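Local coordinates for protein TqaA (PDB 5DLK) that probably cyclises and releases a nonribosomal peptide through its terminal condensation-like domain, the part modelled here, which binds phosphopantetheine, at residues Arg220-Val223 against Gln224-Pro227; Arg359-Ser362 against His363-Val366; Leu368-Ile371 against Phe372-Thr376. One frame throughout, in Å; residues are numbered along the deposited sequence. Where two conformers were deposited one is given.

Contact 1. Residues Arg220-Val223 against Gln224-Pro227; sequences REDV and QQDP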
ATOM      1  N   ARG A 220       6.359   8.276 -23.578  1.00 30.63           N
ATOM      2  CA  ARG A 220       7.007   8.911 -24.733  1.00 34.43           C
ATOM      3  C   ARG A 220       8.231   9.692 -24.289  1.00 34.98           C
ATOM      4  O   ARG A 220       8.255  10.252 -23.199  1.00 34.89           O
ATOM      5  CB  ARG A 220       6.048   9.857 -25.467  1.00 33.64           C
ATOM      6  CG  ARG A 220       4.689   9.280 -25.770  1.00 32.60           C
ATOM      7  CD  ARG A 220       4.725   8.203 -26.821  1.00 44.07           C
ATOM      8  NE  ARG A 220       3.371   7.861 -27.260  1.00 49.38           N
ATOM      9  CZ  ARG A 220       2.681   8.544 -28.174  1.00 51.78           C
ATOM     10  NH1 ARG A 220       1.455   8.158 -28.507  1.00 51.32           N
ATOM     11  NH2 ARG A 220       3.216   9.609 -28.763  1.00 48.02           N
ATOM     12  N   GLU A 221       9.246   9.732 -25.150  1.00 41.61           N
ATOM     13  CA  GLU A 221      10.477  10.456 -24.866  1.00 42.38           C
ATOM     14  C   GLU A 221      10.197  11.944 -24.700  1.00 38.87           C
ATOM     15  O   GLU A 221      10.772  12.603 -23.837  1.00 40.91           O
ATOM     16  CB  GLU A 221      11.494  10.228 -25.992  1.00 51.04           C
ATOM     17  CG  GLU A 221      11.358   8.866 -26.662  1.00 54.62           C
ATOM     18  CD  GLU A 221      12.690   8.156 -26.836  1.00 68.83           C
ATOM     19  OE1 GLU A 221      13.742   8.790 -26.600  1.00 69.04           O
ATOM     20  OE2 GLU A 221      12.680   6.962 -27.213  1.00 68.12           O
ATOM     21  N   ASP A 222       9.311  12.466 -25.544  1.00 34.69           N
ATOM     22  CA  ASP A 222       8.869  13.855 -25.448  1.00 39.47           C
ATOM     23  C   ASP A 222       7.619  13.913 -24.580  1.00 35.42           C
ATOM     24  O   ASP A 222       6.549  13.480 -24.996  1.00 34.71           O
ATOM     25  CB  ASP A 222       8.596  14.436 -26.844  1.00 40.89           C
ATOM     26  CG  ASP A 222       8.104  15.878 -26.802  1.00 44.58           C
ATOM     27  OD1 ASP A 222       8.242  16.552 -25.756  1.00 43.94           O
ATOM     28  OD2 ASP A 222       7.590  16.352 -27.837  1.00 52.41           O
ATOM     29  N   VAL A 223       7.775  14.435 -23.369  1.00 35.46           N
ATOM     30  CA  VAL A 223       6.695  14.471 -22.385  1.00 34.46           C
ATOM     31  C   VAL A 223       5.457  15.202 -22.944  1.00 40.75           C
ATOM     32  O   VAL A 223       4.311  14.837 -22.647  1.00 34.52           O
ATOM     33  CB  VAL A 223       7.205  15.121 -21.074  1.00 39.48           C
ATOM     34  CG1 VAL A 223       6.257  16.174 -20.555  1.00 38.96           C
ATOM     35  CG2 VAL A 223       7.490  14.045 -20.022  1.00 38.14           C
ATOM     36  N   GLN A 224       5.690  16.184 -23.811  1.00 38.88           N
ATOM     37  CA  GLN A 224       4.593  16.949 -24.403  1.00 41.67           C
ATOM     38  C   GLN A 224       3.725  16.111 -25.340  1.00 39.49           C
ATOM     39  O   GLN A 224       2.572  16.453 -25.594  1.00 39.20           O
ATOM     40  CB  GLN A 224       5.144  18.165 -25.152  1.00 45.78           C
ATOM     41  CG  GLN A 224       4.495  19.480 -24.744  1.00 53.75           C
ATOM     42  CD  GLN A 224       4.569  19.726 -23.245  1.00 57.97           C
ATOM     43  OE1 GLN A 224       5.541  19.347 -22.589  1.00 56.15           O
ATOM     44  NE2 GLN A 224       3.532  20.356 -22.694  1.00 58.97           N
ATOM     45  N   GLN A 225       4.279  15.014 -25.845  1.00 32.17           N
ATOM     46  CA  GLN A 225       3.557  14.118 -26.744  1.00 34.47           C
ATOM     47  C   GLN A 225       2.942  12.919 -26.030  1.00 31.48           C
ATOM     48  O   GLN A 225       2.321  12.060 -26.664  1.00 30.75           O
ATOM     49  CB  GLN A 225       4.497  13.601 -27.845  1.00 41.67           C
ATOM     50  CG  GLN A 225       5.084  14.683 -28.735  1.00 44.43           C
ATOM     51  CD  GLN A 225       4.018  15.553 -29.351  1.00 50.60           C
ATOM     52  OE1 GLN A 225       3.151  15.068 -30.084  1.00 49.94           O
ATOM     53  NE2 GLN A 225       4.058  16.847 -29.042  1.00 55.78           N
ATOM     54  N   ASP A 226       3.138  12.842 -24.717  1.00 28.11           N
ATOM     55  CA  ASP A 226       2.677  11.685 -23.961  1.00 27.13           C
ATOM     56  C   ASP A 226       1.205  11.830 -23.628  1.00 23.22           C
ATOM     57  O   ASP A 226       0.831  12.776 -22.938  1.00 24.02           O
ATOM     58  CB  ASP A 226       3.488  11.521 -22.681  1.00 28.00           C
ATOM     59  CG  ASP A 226       3.379  10.126 -22.104  1.00 30.64           C
ATOM     60  OD1 ASP A 226       2.255   9.569 -22.117  1.00 30.93           O
ATOM     61  OD2 ASP A 226       4.418   9.595 -21.634  1.00 28.90           O
ATOM     62  N   PRO A 227       0.376  10.902 -24.121  1.00 25.58           N
ATOM     63  CA  PRO A 227      -1.070  10.988 -23.894  1.00 24.20           C
ATOM     64  C   PRO A 227      -1.404  11.025 -22.405  1.00 21.93           C
ATOM     65  O   PRO A 227      -2.431  11.582 -22.037  1.00 19.89           O
ATOM     66  CB  PRO A 227      -1.614   9.708 -24.524  1.00 27.46           C
ATOM     67  CG  PRO A 227      -0.553   9.294 -25.526  1.00 32.50           C
ATOM     68  CD  PRO A 227       0.747   9.723 -24.924  1.00 30.18           C
TER
HETATM   69  O   HOH W   1       6.710  10.936 -21.076  1.00 33.39           O
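Chi1 values of -161° in Asp-226 and 179° in Asp-222 swing each carboxylate opposite its own backbone N, and both then catch a main-chain N-H across the turn. The Asp-226 carboxylate reaches back to the start of the turn, where Arg-220 N donates to Asp-226 OD2 over 3.0 Å. The bond is fairly straight, 158° at the hydrogen, but comes in from above the carboxylate plane, so no lone pair can be assigned to it. A water reinforces this closure by donating both to Arg-220 O and to Asp-226 OD2, which therefore has two donors. The other oxygen, OD1, caps Thr-228 N, which places Asp-226 at the N-cap of helix 227-235.

Asp-222 works locally. Asp-222 OD1 accepts from Gln-224 N at 3.2 Å, an Asx turn, and Asp-222 OD2 lies 3.1 Å from Gln-225 CG. The main chain adds two bonds of 3-10 spacing, Gln-225 N to Asp-222 O at 2.9 Å and Asp-226 N to Val-223 O at 3.1 Å.

Arg-220 lies over the end of the turn. Its chain bends at chi2, and Arg-220 CG comes 3.6 Å from Asp-226 CA. Further out, Pro-227 CD sits above one guanidinium face, displaced toward the rim. Arg-220 NH2 is 3.3 Å from Gln-225 O, but its angle is too poor for a hydrogen bond. Nor do the opposite charges meet, with Arg-220 NE 5.5 Å from Asp-226 OD1.

Asp-226 is thus held by N-H groups and a water and makes no salt bridge with the arginine. Because the carboxylate of this buried residue also faces the N-terminal end of a helix, its negative charge is probably stabilised there, and one residue both closes the turn and starts helix 227-235.

Contact 2. Residues Arg359-Ser362 against His363-Val366; sequences RALS and HEHV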
ATOM      1  N   ARG A 359     -12.040   7.912 -15.742  1.00 16.39           N
ATOM      2  CA  ARG A 359     -11.340   8.657 -16.819  1.00 19.03           C
ATOM      3  C   ARG A 359      -9.815   8.452 -16.763  1.00 18.26           C
ATOM      4  O   ARG A 359      -9.108   8.500 -17.789  1.00 16.29           O
ATOM      5  CB  ARG A 359     -11.631  10.159 -16.710  1.00 17.79           C
ATOM      6  CG  ARG A 359     -12.994  10.627 -17.187  1.00 21.60           C
ATOM      7  CD  ARG A 359     -13.181  12.120 -16.858  1.00 21.79           C
ATOM      8  NE  ARG A 359     -12.247  12.948 -17.634  1.00 16.59           N
ATOM      9  CZ  ARG A 359     -11.925  14.214 -17.364  1.00 16.33           C
ATOM     10  NH1 ARG A 359     -12.455  14.845 -16.320  1.00 13.79           N
ATOM     11  NH2 ARG A 359     -11.060  14.859 -18.166  1.00 14.44           N
ATOM     12  N   ALA A 360      -9.302   8.259 -15.553  1.00 16.27           N
ATOM     13  CA  ALA A 360      -7.861   8.262 -15.355  1.00 16.47           C
ATOM     14  C   ALA A 360      -7.222   6.864 -15.354  1.00 18.89           C
ATOM     15  O   ALA A 360      -6.023   6.747 -15.155  1.00 18.24           O
ATOM     16  CB  ALA A 360      -7.519   8.981 -14.044  1.00 19.22           C
ATOM     17  N   LEU A 361      -8.017   5.818 -15.558  1.00 18.20           N
ATOM     18  CA  LEU A 361      -7.518   4.450 -15.387  1.00 18.78           C
ATOM     19  C   LEU A 361      -6.260   4.142 -16.193  1.00 19.77           C
ATOM     20  O   LEU A 361      -5.317   3.562 -15.656  1.00 20.76           O
ATOM     21  CB  LEU A 361      -8.603   3.442 -15.745  1.00 20.96           C
ATOM     22  CG  LEU A 361      -9.641   3.232 -14.648  1.00 26.40           C
ATOM     23  CD1 LEU A 361     -10.848   2.484 -15.203  1.00 28.44           C
ATOM     24  CD2 LEU A 361      -9.012   2.494 -13.461  1.00 24.21           C
ATOM     25  N   SER A 362      -6.234   4.541 -17.467  1.00 20.84           N
ATOM     26  CA  SER A 362      -5.067   4.250 -18.301  0.51 19.71           C
ATOM     27  C   SER A 362      -3.907   5.216 -18.034  1.00 23.29           C
ATOM     28  O   SER A 362      -2.827   5.081 -18.627  1.00 21.13           O
ATOM     29  CB  SER A 362      -5.447   4.259 -19.794  0.51 22.41           C
ATOM     30  OG  SER A 362      -5.915   5.520 -20.224  0.51 21.18           O
ATOM     31  N   HIS A 363      -4.105   6.150 -17.108  1.00 17.77           N
ATOM     32  CA  HIS A 363      -3.116   7.198 -16.855  1.00 17.46           C
ATOM     33  C   HIS A 363      -2.659   7.262 -15.400  1.00 16.32           C
ATOM     34  O   HIS A 363      -1.841   8.106 -15.034  1.00 17.44           O
ATOM     35  CB  HIS A 363      -3.701   8.555 -17.265  1.00 17.04           C
ATOM     36  CG  HIS A 363      -4.292   8.554 -18.643  1.00 20.14           C
ATOM     37  ND1 HIS A 363      -3.538   8.332 -19.775  1.00 20.86           N
ATOM     38  CD2 HIS A 363      -5.562   8.762 -19.070  1.00 21.43           C
ATOM     39  CE1 HIS A 363      -4.319   8.393 -20.841  1.00 20.69           C
ATOM     40  NE2 HIS A 363      -5.555   8.656 -20.441  1.00 19.70           N
ATOM     41  N   GLU A 364      -3.188   6.363 -14.579  1.00 18.12           N
ATOM     42  CA  GLU A 364      -3.069   6.481 -13.126  1.00 18.49           C
ATOM     43  C   GLU A 364      -1.736   5.966 -12.559  1.00 21.47           C
ATOM     44  O   GLU A 364      -1.475   6.086 -11.356  1.00 18.78           O
ATOM     45  CB  GLU A 364      -4.220   5.717 -12.465  1.00 17.85           C
ATOM     46  CG  GLU A 364      -4.042   4.216 -12.615  1.00 21.50           C
ATOM     47  CD  GLU A 364      -5.086   3.383 -11.897  1.00 24.52           C
ATOM     48  OE1 GLU A 364      -6.216   3.877 -11.635  1.00 22.26           O
ATOM     49  OE2 GLU A 364      -4.763   2.202 -11.616  1.00 22.51           O
ATOM     50  N   HIS A 365      -0.901   5.399 -13.428  1.00 19.51           N
ATOM     51  CA  HIS A 365       0.306   4.691 -13.029  1.00 19.55           C
ATOM     52  C   HIS A 365       1.574   5.541 -12.958  1.00 21.84           C
ATOM     53  O   HIS A 365       2.624   5.070 -12.493  1.00 23.58           O
ATOM     54  CB  HIS A 365       0.545   3.549 -14.020  1.00 20.51           C
ATOM     55  CG  HIS A 365       0.715   4.028 -15.424  1.00 19.64           C
ATOM     56  ND1 HIS A 365      -0.354   4.253 -16.267  1.00 21.46           N
ATOM     57  CD2 HIS A 365       1.828   4.366 -16.122  1.00 23.85           C
ATOM     58  CE1 HIS A 365       0.095   4.702 -17.428  1.00 23.53           C
ATOM     59  NE2 HIS A 365       1.417   4.778 -17.366  1.00 20.85           N
ATOM     60  N   VAL A 366       1.503   6.779 -13.437  1.00 19.18           N
ATOM     61  CA  VAL A 366       2.687   7.633 -13.495  1.00 19.56           C
ATOM     62  C   VAL A 366       2.994   8.298 -12.153  1.00 20.49           C
ATOM     63  O   VAL A 366       2.102   8.458 -11.335  1.00 20.31           O
ATOM     64  CB  VAL A 366       2.547   8.714 -14.572  1.00 20.96           C
ATOM     65  CG1 VAL A 366       2.584   8.069 -15.971  1.00 20.63           C
ATOM     66  CG2 VAL A 366       1.265   9.549 -14.354  1.00 18.81           C
TER
HETATM   67  O   HOH W   2      -2.776   2.742 -15.818  1.00 22.43           O
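Glu-364 overlaps Leu-361 side by side, the two chains pointing the same way. Glu-364 CG, placed between its backbone N and carbonyl carbon (chi1 71°), rests 3.4 Å from Leu-361 O, and Glu-364 OE1 comes 3.6 Å from Leu-361 CD2.

Leu-361 O also accepts from a water at 2.7 Å, which in turn lies 2.9 Å from His-365 ND1. That imidazole presents its edge to the main chain, with His-365 CE1 3.2 Å from Ser-362 O, which is in the plane of the ring.

His-363 N donates to Ala-360 O at 2.8 Å with an angle of 152°. This closes the turn from Ala-360 to His-363, which leads directly into a type I turn from His-363 to Val-366. With an alanine here the His-363 ring is lost, which would probably leave Thr-228 OG1 without its His-363 ND1 partner and open a gap beside Phe-231, on which the ring stacks.

Leu-361 and Glu-364 pack about 4 Å from the side chains of Tyr-357 and Asn-311 respectively, residues that bind phosphopantetheine, which is absent from this model. Bordering them, the loop has its Glu-364 carboxylate held through OE2 by Asn-314 ND2 and, weakly, by Gly-312 N, while His-363 ties it to helix 227-235 through Thr-228 and Phe-231.

Contact 3. Residues Leu368-Ile371 against Phe372-Thr376; sequences LRDI and FQHST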
ATOM      1  N   LEU A 368       3.460  10.848  -9.203  1.00 17.00           N
ATOM      2  CA  LEU A 368       2.750  12.084  -8.845  1.00 17.40           C
ATOM      3  C   LEU A 368       3.570  13.344  -9.150  1.00 20.14           C
ATOM      4  O   LEU A 368       3.050  14.313  -9.708  1.00 19.04           O
ATOM      5  CB  LEU A 368       2.371  12.080  -7.363  1.00 15.19           C
ATOM      6  CG  LEU A 368       1.549  13.274  -6.864  1.00 17.60           C
ATOM      7  CD1 LEU A 368       0.182  13.334  -7.594  1.00 16.80           C
ATOM      8  CD2 LEU A 368       1.361  13.220  -5.360  1.00 17.13           C
ATOM      9  N   ARG A 369       4.857  13.332  -8.786  1.00 17.45           N
ATOM     10  CA  ARG A 369       5.704  14.489  -9.063  1.00 18.40           C
ATOM     11  C   ARG A 369       5.858  14.739 -10.564  1.00 18.33           C
ATOM     12  O   ARG A 369       6.110  15.874 -10.965  1.00 21.54           O
ATOM     13  CB  ARG A 369       7.090  14.340  -8.392  1.00 19.60           C
ATOM     14  CG  ARG A 369       7.950  13.175  -8.865  1.00 22.65           C
ATOM     15  CD  ARG A 369       9.383  13.297  -8.305  1.00 22.65           C
ATOM     16  NE  ARG A 369       9.443  13.517  -6.853  1.00 20.56           N
ATOM     17  CZ  ARG A 369       9.531  12.539  -5.942  1.00 20.47           C
ATOM     18  NH1 ARG A 369       9.554  11.269  -6.320  1.00 24.33           N
ATOM     19  NH2 ARG A 369       9.591  12.836  -4.647  1.00 25.62           N
ATOM     20  N   ASP A 370       5.696  13.701 -11.385  1.00 18.62           N
ATOM     21  CA  ASP A 370       5.725  13.865 -12.839  1.00 21.09           C
ATOM     22  C   ASP A 370       4.401  14.448 -13.327  1.00 19.71           C
ATOM     23  O   ASP A 370       4.378  15.270 -14.235  1.00 20.67           O
ATOM     24  CB  ASP A 370       5.988  12.547 -13.565  1.00 20.47           C
ATOM     25  CG  ASP A 370       7.420  12.049 -13.383  1.00 24.88           C
ATOM     26  OD1 ASP A 370       8.255  12.804 -12.845  1.00 26.62           O
ATOM     27  OD2 ASP A 370       7.685  10.902 -13.788  1.00 24.77           O
ATOM     28  N   ILE A 371       3.297  14.019 -12.734  1.00 17.14           N
ATOM     29  CA  ILE A 371       2.018  14.677 -13.041  1.00 16.91           C
ATOM     30  C   ILE A 371       2.122  16.175 -12.780  1.00 17.29           C
ATOM     31  O   ILE A 371       1.756  16.999 -13.640  1.00 19.73           O
ATOM     32  CB  ILE A 371       0.848  14.102 -12.209  1.00 16.99           C
ATOM     33  CG1 ILE A 371       0.582  12.648 -12.614  1.00 17.54           C
ATOM     34  CG2 ILE A 371      -0.445  14.958 -12.418  1.00 17.79           C
ATOM     35  CD1 ILE A 371      -0.462  11.940 -11.708  1.00 15.03           C
ATOM     36  N   PHE A 372       2.622  16.541 -11.605  1.00 18.01           N
ATOM     37  CA  PHE A 372       2.678  17.945 -11.239  1.00 16.71           C
ATOM     38  C   PHE A 372       3.706  18.697 -12.113  1.00 20.75           C
ATOM     39  O   PHE A 372       3.420  19.794 -12.595  1.00 21.13           O
ATOM     40  CB  PHE A 372       2.988  18.122  -9.744  1.00 16.28           C
ATOM     41  CG  PHE A 372       1.846  17.711  -8.826  1.00 15.79           C
ATOM     42  CD1 PHE A 372       0.545  17.652  -9.305  1.00 21.12           C
ATOM     43  CD2 PHE A 372       2.080  17.372  -7.495  1.00 18.38           C
ATOM     44  CE1 PHE A 372      -0.496  17.268  -8.473  1.00 19.23           C
ATOM     45  CE2 PHE A 372       1.041  16.989  -6.665  1.00 18.17           C
ATOM     46  CZ  PHE A 372      -0.257  16.939  -7.167  1.00 16.46           C
ATOM     47  N   GLN A 373       4.895  18.120 -12.308  1.00 17.93           N
ATOM     48  CA  GLN A 373       5.885  18.774 -13.168  1.00 22.80           C
ATOM     49  C   GLN A 373       5.430  18.984 -14.613  1.00 22.87           C
ATOM     50  O   GLN A 373       5.576  20.080 -15.158  1.00 24.80           O
ATOM     51  CB  GLN A 373       7.195  17.979 -13.194  1.00 23.84           C
ATOM     52  CG  GLN A 373       8.349  18.787 -13.791  1.00 30.23           C
ATOM     53  CD  GLN A 373       9.664  18.040 -13.735  1.00 42.27           C
ATOM     54  OE1 GLN A 373       9.953  17.343 -12.758  1.00 44.58           O
ATOM     55  NE2 GLN A 373      10.475  18.184 -14.782  1.00 51.34           N
ATOM     56  N   HIS A 374       4.900  17.936 -15.236  1.00 21.31           N
ATOM     57  CA  HIS A 374       4.640  17.955 -16.673  1.00 20.71           C
ATOM     58  C   HIS A 374       3.251  18.427 -17.067  1.00 24.24           C
ATOM     59  O   HIS A 374       3.056  18.825 -18.221  1.00 23.47           O
ATOM     60  CB  HIS A 374       4.856  16.571 -17.268  1.00 22.11           C
ATOM     61  CG  HIS A 374       6.234  16.034 -17.022  1.00 26.21           C
ATOM     62  ND1 HIS A 374       7.335  16.856 -16.919  1.00 27.40           N
ATOM     63  CD2 HIS A 374       6.682  14.774 -16.812  1.00 30.20           C
ATOM     64  CE1 HIS A 374       8.409  16.122 -16.671  1.00 32.92           C
ATOM     65  NE2 HIS A 374       8.039  14.856 -16.604  1.00 29.90           N
ATOM     66  N   SER A 375       2.289  18.347 -16.145  1.00 19.49           N
ATOM     67  CA  SER A 375       0.884  18.597 -16.519  1.00 23.91           C
ATOM     68  C   SER A 375       0.226  19.781 -15.824  1.00 22.71           C
ATOM     69  O   SER A 375      -0.940  20.092 -16.087  1.00 22.75           O
ATOM     70  CB  SER A 375       0.041  17.352 -16.241  1.00 18.45           C
ATOM     71  OG  SER A 375       0.488  16.262 -17.010  1.00 20.29           O
ATOM     72  N   THR A 376       0.947  20.404 -14.900  1.00 22.55           N
ATOM     73  CA  THR A 376       0.456  21.557 -14.162  1.00 20.91           C
ATOM     74  C   THR A 376       1.559  22.593 -14.001  1.00 23.87           C
ATOM     75  O   THR A 376       2.708  22.355 -14.394  1.00 24.80           O
ATOM     76  CB  THR A 376      -0.049  21.194 -12.734  1.00 23.53           C
ATOM     77  OG1 THR A 376       1.074  21.041 -11.859  1.00 22.62           O
ATOM     78  CG2 THR A 376      -0.845  19.906 -12.739  1.00 22.62           C
TER
HETATM   79  O   HOH W   3       9.002  15.295 -11.715  1.00 36.19           O
HETATM   80  O   HOH W   4       8.699  11.872 -16.651  1.00 36.63           O
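The apolar contact centres on Leu-368 and Phe-372, one helical turn apart. With CG opposite the backbone N (chi1 -176°), Leu-368 sets CD1 over the phenyl face, 4.0 Å from the ring centroid of Phe-372 and 27° off the ring normal. This is a CH-pi contact, and its closest atom pair is Leu-368 CD1 with Phe-372 CZ at 3.7 Å. Both side chains also rest on Pro-332 of strand 329-336, and Phe-372 meets the ring of Trp-378. Ile-371 leaves the helix on another side, toward Val-366 and Trp-232.

The main-chain bonds are the regular alpha-helical series. Phe-372 N donates to Leu-368 O at 3.0 Å, Gln-373 N to Arg-369 O at 2.9 Å and His-374 N to Asp-370 O at 2.9 Å. The last, Ser-375 N to Ile-371 O, is as short but more bent, 139° at the hydrogen. At the C-terminal end Thr-376 leaves helical geometry. Thr-376 OG1 donates to Phe-372 O at 2.8 Å, in the carbonyl plane and on a lone pair, and accepts from Trp-378 N, while the main-chain bond from Thr-376 N to the same oxygen is weak.

Water joins the polar side chains. One water lies 3.1 Å from His-374 NE2, in the plane of the ring, and donates weakly to Asp-370 OD2.

Two polar groups are paired beyond the helix: Arg-369 in a salt bridge with Glu-381, and Ser-375 OG with Phe-229 O.

Leucine and phenylalanine thus pack on the strand, while the partly exposed Asp-370 and His-374 meet Phe-229, the histidine edge-to-face, as well as a water that holds OD2 only weakly. The Phe-372 carbonyl keeps a close partner in the threonine hydroxyl where the backbone N-H of Thr-376 offers only a weak bond.

In the fold
The three contacts gather round helix 227-235, with centres 15 Å apart for contacts 1 and 2 and 13 Å for the other two pairs. Contact 1 starts that helix, and its Val-223 CG2 packs 3.4 Å from His-374 CD2 of contact 3. Contact 2 meets the helix start where His-363 CE1 lies 3.9 Å from Pro-227 O, and it continues into contact 3 through Val-366 CG2, 3.6 Å from Ile-371 CG1. Contact 2 is beside the phosphopantetheine site, empty in this model, whereas the Ile-371 side chain of contact 3 stands about 12 Å from that of Tyr-357. Contact 1 is a surface turn remote from the site.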